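Local coordinates for protein putative aminotransferase (Actinomadura melliaura, PDB 4ZWV) that probably works as a pyridoxal phosphate-dependent sugar aminotransferase in making the aminopentose of the indolocarbazole AT2433, at residues 142-145 against 146-149. Residues are numbered along the deposited sequence; the frame is centred on the assembly and turned at random.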
loop_
_atom_site.group_PDB
_atom_site.type_symbol
_atom_site.label_atom_id
_atom_site.label_comp_id
_atom_site.label_asym_id
_atom_site.label_seq_id
_atom_site.Cartn_x
_atom_site.Cartn_y
_atom_site.Cartn_z
ATOM N N ALA A 142 23.303 13.740 -14.356
ATOM C CA ALA A 142 22.655 14.365 -15.513
ATOM C C ALA A 142 23.565 14.358 -16.750
ATOM O O ALA A 142 23.092 14.145 -17.866
ATOM C CB ALA A 142 22.222 15.793 -15.180
ATOM N N GLY A 143 24.865 14.579 -16.561
ATOM C CA GLY A 143 25.810 14.522 -17.667
ATOM C C GLY A 143 25.926 13.129 -18.276
ATOM O O GLY A 143 26.028 12.966 -19.498
ATOM N N ILE A 144 25.913 12.120 -17.415
ATOM C CA ILE A 144 25.927 10.735 -17.861
ATOM C C ILE A 144 24.719 10.455 -18.750
ATOM O O ILE A 144 24.850 9.826 -19.807
ATOM C CB ILE A 144 25.948 9.779 -16.658
ATOM C CG1 ILE A 144 27.325 9.845 -15.995
ATOM C CG2 ILE A 144 25.619 8.348 -17.097
ATOM C CD1 ILE A 144 27.383 9.208 -14.610
ATOM N N LEU A 145 23.564 10.954 -18.333
ATOM C CA LEU A 145 22.333 10.771 -19.095
ATOM C C LEU A 145 22.337 11.577 -20.389
ATOM O O LEU A 145 21.764 11.133 -21.389
ATOM C CB LEU A 145 21.134 11.134 -18.239
ATOM C CG LEU A 145 20.880 10.065 -17.181
ATOM C CD1 LEU A 145 19.747 10.532 -16.344
ATOM C CD2 LEU A 145 20.564 8.720 -17.832
ATOM N N ASP A 146 22.964 12.755 -20.378
ATOM C CA ASP A 146 23.136 13.512 -21.614
ATOM C C ASP A 146 23.859 12.667 -22.659
ATOM O O ASP A 146 23.455 12.611 -23.826
ATOM C CB ASP A 146 23.937 14.804 -21.387
ATOM C CG ASP A 146 23.185 15.842 -20.568
ATOM O OD1 ASP A 146 21.950 15.750 -20.429
ATOM O OD2 ASP A 146 23.849 16.790 -20.083
ATOM N N ARG A 147 24.949 12.028 -22.240
ATOM C CA ARG A 147 25.740 11.205 -23.147
ATOM C C ARG A 147 24.980 9.949 -23.563
ATOM O O ARG A 147 25.102 9.512 -24.708
ATOM C CB ARG A 147 27.085 10.841 -22.506
ATOM C CG ARG A 147 28.002 12.049 -22.319
ATOM C CD ARG A 147 29.397 11.677 -21.811
ATOM N NE ARG A 147 29.393 11.187 -20.431
ATOM C CZ ARG A 147 29.362 11.970 -19.352
ATOM N NH1 ARG A 147 29.303 13.294 -19.477
ATOM N NH2 ARG A 147 29.374 11.430 -18.144
ATOM N N ALA A 148 24.210 9.375 -22.645
ATOM C CA ALA A 148 23.423 8.188 -22.964
ATOM C C ALA A 148 22.361 8.522 -24.004
ATOM O O ALA A 148 22.114 7.741 -24.923
ATOM C CB ALA A 148 22.774 7.610 -21.705
ATOM N N GLU A 149 21.736 9.686 -23.860
ATOM C CA GLU A 149 20.700 10.116 -24.796
ATOM C C GLU A 149 21.277 10.325 -26.201
ATOM O O GLU A 149 20.651 9.968 -27.207
ATOM C CB GLU A 149 20.031 11.399 -24.276
ATOM C CG GLU A 149 18.886 11.927 -25.130
ATOM C CD GLU A 149 18.151 13.074 -24.458
ATOM O OE1 GLU A 149 18.689 13.650 -23.489
ATOM O OE2 GLU A 149 17.019 13.387 -24.879
#
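Arg147 folds its long side chain back along the helix, over the backbone of Gly143 and Ile144. Arg147 CB starts 3.6 Å from Ile144 O, and Arg147 CG lies equally near Gly143 O. A bend at chi3 (-69°) then turns the chain so that the guanidinium lays one face over Gly143 O and Ile144 CA, with that oxygen 3.3 Å above the plane and displaced toward the rim. Arg147 NH1, at 3.3 Å from Gly143 O, approaches at too poor an angle to bond; the oxygen instead accepts the Arg147 backbone N-H. Arg147 NH2 ends 3.4 Å from Ile144 CG1, while Arg147 NE forms a salt bridge with Glu116 on helix 112-118. Arg147 and its backbone neighbours lie on helix 138-152, the crossover of a beta-alpha-beta unit between parallel strands 123-129 and 157-161 of the large mixed sheet. On its buried side, Ile144 packs on Leu112 and Ile119, and the small Ala148 also fits against Ile119. Ala142 O accepts the Asp146 N-H (2.9 Å from Asp146 N), and Asp146 OD1, a second acceptor, lies 3.2 Å from Ala142 O. Arg155 forms salt bridges with Asp146 OD1 and Glu149 and a weak hydrogen bond with Ala142 O, which probably eases the crowding of these acceptors.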